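Local coordinates for protein phosphonate monoester hydrolase (Ruegeria pomeroyi, PDB 4UPK) that is a hydrolase of the sulfatase branch of the alkaline phosphatase-like enzymes, built round a mixed beta-sheet flanked by helices, at residues F216-F221 with G325-H330; P262-L267 with E304-L309; P454-V459 with F472-P477. All coordinates share one frame; numbering follows the deposited sequence.

Interaction 1 (F216-F221 with G325-H330)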
# COMPACT_ATOMS: atom_id res chain seq x y z
N PHE A 216 -37.96 12.51 0.52
CA PHE A 216 -37.42 11.19 0.84
C PHE A 216 -36.04 11.27 1.49
O PHE A 216 -35.83 10.58 2.51
CB PHE A 216 -37.44 10.27 -0.40
CG PHE A 216 -36.82 8.92 -0.16
CD1 PHE A 216 -37.55 7.89 0.42
CD2 PHE A 216 -35.47 8.70 -0.43
CE1 PHE A 216 -36.96 6.66 0.71
CE2 PHE A 216 -34.87 7.47 -0.14
CZ PHE A 216 -35.62 6.45 0.41
N LEU A 217 -35.11 12.08 0.94
CA LEU A 217 -33.74 12.21 1.50
C LEU A 217 -33.77 12.82 2.90
O LEU A 217 -33.09 12.31 3.79
CB LEU A 217 -32.80 13.00 0.57
CG LEU A 217 -31.31 13.02 0.92
CD1 LEU A 217 -30.70 11.61 0.99
CD2 LEU A 217 -30.56 13.85 -0.04
N THR A 218 -34.60 13.84 3.11
CA THR A 218 -34.85 14.52 4.39
C THR A 218 -35.42 13.51 5.39
O THR A 218 -34.99 13.49 6.55
CB THR A 218 -35.79 15.72 4.20
OG1 THR A 218 -35.33 16.48 3.09
CG2 THR A 218 -35.85 16.60 5.46
N ASP A 219 -36.37 12.67 4.94
CA ASP A 219 -36.96 11.62 5.76
C ASP A 219 -35.90 10.60 6.20
O ASP A 219 -35.90 10.22 7.36
CB ASP A 219 -38.12 10.92 5.03
CG ASP A 219 -39.39 11.75 4.86
OD1 ASP A 219 -39.51 12.81 5.52
OD2 ASP A 219 -40.23 11.36 4.06
N GLN A 220 -34.97 10.23 5.31
CA GLN A 220 -33.86 9.30 5.60
C GLN A 220 -32.88 9.87 6.63
O GLN A 220 -32.46 9.15 7.53
CB GLN A 220 -33.16 8.82 4.32
CG GLN A 220 -34.02 7.96 3.38
CD GLN A 220 -35.02 7.06 4.07
OE1 GLN A 220 -36.22 7.34 4.12
NE2 GLN A 220 -34.54 5.97 4.64
N PHE A 221 -32.58 11.18 6.53
CA PHE A 221 -31.78 11.93 7.51
C PHE A 221 -32.46 11.88 8.89
O PHE A 221 -31.84 11.52 9.88
CB PHE A 221 -31.62 13.40 7.05
CG PHE A 221 -30.87 14.29 8.01
CD1 PHE A 221 -29.48 14.41 7.93
CD2 PHE A 221 -31.55 15.02 8.98
CE1 PHE A 221 -28.79 15.26 8.82
CE2 PHE A 221 -30.86 15.84 9.88
CZ PHE A 221 -29.49 15.96 9.79
N GLY A 325 -35.84 23.35 6.68
CA GLY A 325 -36.50 23.82 7.90
C GLY A 325 -36.76 22.70 8.90
O GLY A 325 -36.63 22.89 10.10
N ARG A 326 -37.09 21.50 8.39
CA ARG A 326 -37.32 20.29 9.19
C ARG A 326 -36.01 19.80 9.81
O ARG A 326 -36.05 19.28 10.92
CB ARG A 326 -37.90 19.16 8.32
CG ARG A 326 -39.31 19.38 7.79
CD ARG A 326 -39.61 18.33 6.73
NE ARG A 326 -39.78 17.01 7.34
CZ ARG A 326 -39.61 15.84 6.72
NH1 ARG A 326 -39.24 15.81 5.45
NH2 ARG A 326 -39.81 14.71 7.37
N VAL A 327 -34.88 19.93 9.08
CA VAL A 327 -33.52 19.56 9.53
C VAL A 327 -33.11 20.50 10.69
O VAL A 327 -32.64 20.02 11.72
CB VAL A 327 -32.50 19.55 8.36
CG1 VAL A 327 -31.08 19.26 8.87
CG2 VAL A 327 -32.89 18.53 7.29
N ILE A 328 -33.33 21.82 10.52
CA ILE A 328 -33.07 22.84 11.54
C ILE A 328 -33.94 22.58 12.77
O ILE A 328 -33.41 22.59 13.87
CB ILE A 328 -33.24 24.30 10.98
CG1 ILE A 328 -32.26 24.63 9.81
CG2 ILE A 328 -33.18 25.36 12.10
CD1 ILE A 328 -30.69 24.43 10.10
N ALA A 329 -35.28 22.35 12.57
CA ALA A 329 -36.24 22.07 13.64
C ALA A 329 -35.81 20.88 14.49
O ALA A 329 -35.92 20.94 15.71
CB ALA A 329 -37.65 21.83 13.08
N HIS A 330 -35.26 19.82 13.85
CA HIS A 330 -34.72 18.63 14.53
C HIS A 330 -33.59 19.01 15.49
O HIS A 330 -33.52 18.48 16.59
CB HIS A 330 -34.21 17.60 13.51
CG HIS A 330 -33.50 16.44 14.14
ND1 HIS A 330 -34.18 15.46 14.86
CD2 HIS A 330 -32.17 16.17 14.19
CE1 HIS A 330 -33.26 14.63 15.30
NE2 HIS A 330 -32.03 15.00 14.93

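Interaction 2 (P262-L267 with E304-L309)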
# COMPACT_ATOMS: atom_id res chain seq x y z
N PRO A 262 -38.90 37.69 -14.15
CA PRO A 262 -38.07 38.49 -15.07
C PRO A 262 -37.47 37.56 -16.13
O PRO A 262 -37.27 36.37 -15.88
CB PRO A 262 -36.98 39.08 -14.16
CG PRO A 262 -36.89 38.17 -12.99
CD PRO A 262 -38.24 37.50 -12.83
N LEU A 263 -37.22 38.09 -17.33
CA LEU A 263 -36.59 37.32 -18.41
C LEU A 263 -35.11 37.14 -18.07
O LEU A 263 -34.58 37.91 -17.26
CB LEU A 263 -36.75 38.05 -19.77
CG LEU A 263 -38.14 37.92 -20.46
CD1 LEU A 263 -38.27 38.93 -21.59
CD2 LEU A 263 -38.38 36.50 -20.99
N PRO A 264 -34.39 36.14 -18.64
CA PRO A 264 -32.95 36.03 -18.34
C PRO A 264 -32.16 37.24 -18.82
O PRO A 264 -32.60 37.95 -19.73
CB PRO A 264 -32.51 34.79 -19.13
CG PRO A 264 -33.77 34.06 -19.46
CD PRO A 264 -34.81 35.10 -19.60
N ALA A 265 -30.98 37.48 -18.21
CA ALA A 265 -30.04 38.54 -18.62
C ALA A 265 -29.30 37.96 -19.82
O ALA A 265 -28.65 36.91 -19.71
CB ALA A 265 -29.07 38.86 -17.48
N ARG A 266 -29.46 38.59 -20.99
CA ARG A 266 -28.87 38.08 -22.24
C ARG A 266 -28.81 39.15 -23.31
O ARG A 266 -29.54 40.14 -23.23
CB ARG A 266 -29.71 36.88 -22.78
CG ARG A 266 -31.18 37.27 -23.01
CD ARG A 266 -32.10 36.15 -23.40
NE ARG A 266 -33.44 36.68 -23.57
CZ ARG A 266 -34.54 35.96 -23.79
NH1 ARG A 266 -34.46 34.64 -23.91
NH2 ARG A 266 -35.71 36.55 -23.91
N LEU A 267 -27.98 38.90 -24.35
CA LEU A 267 -27.89 39.77 -25.52
C LEU A 267 -29.10 39.43 -26.47
O LEU A 267 -29.72 38.37 -26.29
CB LEU A 267 -26.50 39.67 -26.19
CG LEU A 267 -25.28 40.24 -25.40
CD1 LEU A 267 -24.00 40.21 -26.23
CD2 LEU A 267 -25.51 41.67 -24.92
N GLU A 304 -41.71 31.53 -23.55
CA GLU A 304 -42.70 30.77 -22.77
C GLU A 304 -42.03 29.53 -22.16
O GLU A 304 -42.22 29.26 -20.98
CB GLU A 304 -43.90 30.35 -23.63
CG GLU A 304 -45.06 29.80 -22.81
CD GLU A 304 -46.27 29.28 -23.58
OE1 GLU A 304 -46.49 29.71 -24.73
OE2 GLU A 304 -47.02 28.47 -22.99
N THR A 305 -41.24 28.80 -22.97
CA THR A 305 -40.49 27.62 -22.55
C THR A 305 -39.45 28.00 -21.47
O THR A 305 -39.47 27.41 -20.38
CB THR A 305 -39.85 26.97 -23.77
OG1 THR A 305 -40.86 26.38 -24.57
CG2 THR A 305 -38.76 25.95 -23.43
N ILE A 306 -38.57 28.97 -21.77
CA ILE A 306 -37.50 29.44 -20.89
C ILE A 306 -38.03 29.85 -19.52
O ILE A 306 -37.49 29.39 -18.50
CB ILE A 306 -36.64 30.53 -21.60
CG1 ILE A 306 -35.80 29.91 -22.75
CG2 ILE A 306 -35.73 31.29 -20.63
CD1 ILE A 306 -35.49 30.88 -23.92
N GLN A 307 -39.12 30.65 -19.48
CA GLN A 307 -39.74 31.13 -18.24
C GLN A 307 -40.40 30.01 -17.41
O GLN A 307 -40.41 30.08 -16.18
CB GLN A 307 -40.69 32.31 -18.51
CG GLN A 307 -39.99 33.55 -19.08
CD GLN A 307 -39.00 34.19 -18.15
OE1 GLN A 307 -37.83 33.82 -18.10
NE2 GLN A 307 -39.43 35.20 -17.42
N THR A 308 -40.90 28.97 -18.09
CA THR A 308 -41.54 27.81 -17.46
C THR A 308 -40.51 26.99 -16.70
O THR A 308 -40.73 26.68 -15.53
CB THR A 308 -42.39 27.03 -18.49
OG1 THR A 308 -43.36 27.93 -19.05
CG2 THR A 308 -43.11 25.86 -17.87
N LEU A 309 -39.37 26.70 -17.35
CA LEU A 309 -38.24 25.99 -16.78
C LEU A 309 -37.71 26.75 -15.57
O LEU A 309 -37.42 26.14 -14.54
CB LEU A 309 -37.13 25.87 -17.84
CG LEU A 309 -37.06 24.55 -18.60
CD1 LEU A 309 -38.20 24.41 -19.60
CD2 LEU A 309 -35.73 24.39 -19.28

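Interaction 3 (P454-V459 with F472-P477)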
# COMPACT_ATOMS: atom_id res chain seq x y z
N PRO A 454 -6.80 16.58 -25.67
CA PRO A 454 -7.19 16.56 -24.24
C PRO A 454 -6.18 17.02 -23.18
O PRO A 454 -6.47 16.93 -21.99
CB PRO A 454 -7.68 15.13 -24.04
CG PRO A 454 -6.90 14.33 -25.02
CD PRO A 454 -6.66 15.21 -26.21
N SER A 455 -5.00 17.53 -23.62
CA SER A 455 -3.98 18.12 -22.76
C SER A 455 -4.14 19.66 -22.77
O SER A 455 -3.52 20.35 -21.97
CB SER A 455 -2.57 17.75 -23.25
OG SER A 455 -2.19 16.44 -22.85
N ALA A 456 -4.97 20.19 -23.70
CA ALA A 456 -5.18 21.63 -23.89
C ALA A 456 -6.64 22.11 -23.68
O ALA A 456 -7.04 23.14 -24.22
CB ALA A 456 -4.68 22.05 -25.27
N GLY A 457 -7.38 21.38 -22.86
CA GLY A 457 -8.77 21.70 -22.57
C GLY A 457 -9.01 22.69 -21.44
O GLY A 457 -10.15 23.14 -21.25
N ALA A 458 -7.95 23.04 -20.67
CA ALA A 458 -8.07 23.93 -19.52
C ALA A 458 -8.38 25.39 -19.80
O ALA A 458 -7.83 26.02 -20.70
CB ALA A 458 -6.86 23.81 -18.61
N VAL A 459 -9.31 25.92 -19.00
CA VAL A 459 -9.77 27.30 -19.01
C VAL A 459 -9.55 27.79 -17.56
O VAL A 459 -9.70 27.01 -16.61
CB VAL A 459 -11.26 27.45 -19.43
CG1 VAL A 459 -11.58 28.90 -19.73
CG2 VAL A 459 -11.60 26.57 -20.63
N PHE A 472 -7.33 30.68 -21.95
CA PHE A 472 -7.38 29.30 -22.47
C PHE A 472 -5.98 28.69 -22.65
O PHE A 472 -5.07 29.39 -23.07
CB PHE A 472 -8.08 29.30 -23.85
CG PHE A 472 -9.53 29.72 -23.80
CD1 PHE A 472 -9.88 31.06 -23.91
CD2 PHE A 472 -10.53 28.79 -23.60
CE1 PHE A 472 -11.21 31.46 -23.83
CE2 PHE A 472 -11.87 29.18 -23.53
CZ PHE A 472 -12.20 30.51 -23.66
N ALA A 473 -5.84 27.36 -22.38
CA ALA A 473 -4.62 26.58 -22.61
C ALA A 473 -4.48 26.41 -24.14
O ALA A 473 -3.38 26.48 -24.67
CB ALA A 473 -4.73 25.21 -21.95
N ALA A 474 -5.63 26.23 -24.83
CA ALA A 474 -5.73 26.12 -26.28
C ALA A 474 -5.52 27.51 -26.94
O ALA A 474 -5.57 28.54 -26.26
CB ALA A 474 -7.09 25.57 -26.66
N ASP A 475 -5.27 27.53 -28.25
CA ASP A 475 -5.02 28.75 -28.99
C ASP A 475 -6.28 29.60 -29.27
O ASP A 475 -6.58 29.94 -30.42
CB ASP A 475 -4.22 28.46 -30.26
CG ASP A 475 -2.94 29.27 -30.31
OD1 ASP A 475 -3.00 30.44 -30.76
OD2 ASP A 475 -1.89 28.77 -29.81
N LEU A 476 -6.99 29.96 -28.19
CA LEU A 476 -8.19 30.80 -28.21
C LEU A 476 -7.86 32.08 -27.46
O LEU A 476 -7.22 32.00 -26.40
CB LEU A 476 -9.38 30.10 -27.53
CG LEU A 476 -10.04 28.97 -28.30
CD1 LEU A 476 -11.07 28.28 -27.42
CD2 LEU A 476 -10.71 29.47 -29.59
N PRO A 477 -8.26 33.27 -27.96
CA PRO A 477 -7.89 34.51 -27.26
C PRO A 477 -8.53 34.70 -25.88
O PRO A 477 -9.58 34.13 -25.58
CB PRO A 477 -8.31 35.62 -28.25
CG PRO A 477 -9.36 35.01 -29.09
CD PRO A 477 -8.98 33.56 -29.22
O HOH W 1 -8.34 25.40 -23.75

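Interaction 1 (F216-F221 with G325-H330)
Segments 216-221 and 325-330 run nearly parallel, their short axes 12° apart and 10.4 Å at closest approach, with T218 and V327 facing each other at a CA-CA distance of 7.3 Å. The polar end of the contact is a salt bridge in which R326 NH2 gives D219 OD1 a hydrogen bond of 2.7 Å, almost in the guanidinium plane. R326 NH1 adds a weak bond to the same oxygen, so a single carboxylate oxygen takes both nitrogens while the two flat groups stand 77° apart. A bend at chi3 (71°) lets the arginine turn into this position, and H323 accepts a further bond from NH1. T218 CG2 lies 3.5 Å from R326 NH1, while T218 OG1 turns back to the carbonyl of T214 and also bonds Y239. Deeper in, V327 splits its branches: CG1 packs 3.6 Å from CE2 of the F221 ring, and CG2 meets T218 CG2 at 4.0 Å. The apolar side of this helix pair rests on strand 234-239 of the mixed sheet, where V327 touches L237 and Y239 and F221 touches A235, with F128 meeting the F221 ring edge-to-face.

Interaction 2 (P262-L267 with E304-L309)
Q307 crosses L263 at about a right angle, its amide carbon CD lying 3.7 Å from L263 CD2. The contact sets an irregular loop of the alkaline phosphatase-like fold, between strand 234-239 and helix 270-275, against the first turns of the long helix 303-333. L263 and Q307 are also the nearest pair along the backbones, at a CA-CA distance of 6.9 Å. The first torsion of Q307 carries CG opposite the carbonyl carbon, and the bend at chi2 (-64°) brings the amide round to the loop.

One residue further along the loop, P264 covers I306: its CG sits 3.6 Å from I306 CG2. P264 CD meanwhile approaches Q307 OE1, so the proline ring spans neighbouring side chains of the helix. The remaining apolar branch of I306 serves R266, whose NH1 lies 3.9 Å from I306 CD1, with the methyl at the guanidinium edge. R266 leaves its backbone with CG between N and the carbonyl carbon (chi1 58°) and then runs extended, which carries the charged group to the start of the helix. There NH2 forms a salt bridge with D303, while P264 CD lies over one guanidinium face. The charge is therefore paired at its end and bordered by apolar atoms.

P262 O also takes a hydrogen bond from R310, the residue that directly follows 304-309 on the helix. The Q307 NE2 bond to P262 O is 2.9 Å long and fairly straight, 166° at the hydrogen; its acceptor lies in the amide plane of Q307, yet the nitrogen stands well above the carbonyl plane of P262.

Interaction 3 (P454-V459 with F472-P477)
This is the frayed end of an antiparallel strand pair, where strands 458-463 and 467-472 of the four-stranded sheet give way to loops and a water takes over part of the pairing. The regular part is the non-hydrogen-bonded pair V459 and F472, with CA atoms 4.7 Å apart. Beyond it, A473 N donates to A458 O over 2.9 Å, a bond of 160° at the hydrogen that meets the oxygen nearly end-on. Past this bond the direct pairing ends: A456 O and A474 N stand 3.5 Å apart at a poor angle.

A water links the two backbones at this point. It gives a hydrogen to A456 O at 2.6 Å and another to A458 O, and it accepts from A474 N at 3.0 Å. A458 O thus receives both the water and the A473 amide.

V459 and F472 lie side by side and point the same way. With CG1 anti to its backbone N (chi1 -166°), V459 sets that methyl over one face of the F472 ring, a CH-pi contact 4.2 Å from the centroid and 27° off the ring normal. V459 CG2 adds a touch on the ring atoms CD2 and CE2. The H277 ring also meets the F472 ring. The alanines pack closely beside the backbone: A458 CB and A473 CB are 4.2 Å apart, and A474 CB comes near A456 O.

A second subunit borders the contact: its R511 hydrogen-bonds F472 O, and its H519 bonds S455 OG. The small methyls of A456, A458, A473 and A474 are consistent with the close approach of the two backbones, and the three-bond water satisfies polar groups in a largely buried place where the strand pairing stops.

In the fold
Following the chain from its N terminus, helix 213-224 comes first and waits about a hundred residues for its partner near the far end of helix 303-333, closing the loop of interaction 1. Inside that loop, interaction 2 joins residues 262-267 to the start of the same long helix, so it is nested; the two contacts share helix 303-333 but stay about 20 Å apart at their nearest atoms. Interaction 3 follows in series, closing a short hairpin in the four-stranded antiparallel sheet. Its centre lies about 43 Å from that of interaction 1, across the centre of the chain. Interactions 1 and 2 tie a helix and a loop to helix 303-333; interaction 3 stays within the later sheet.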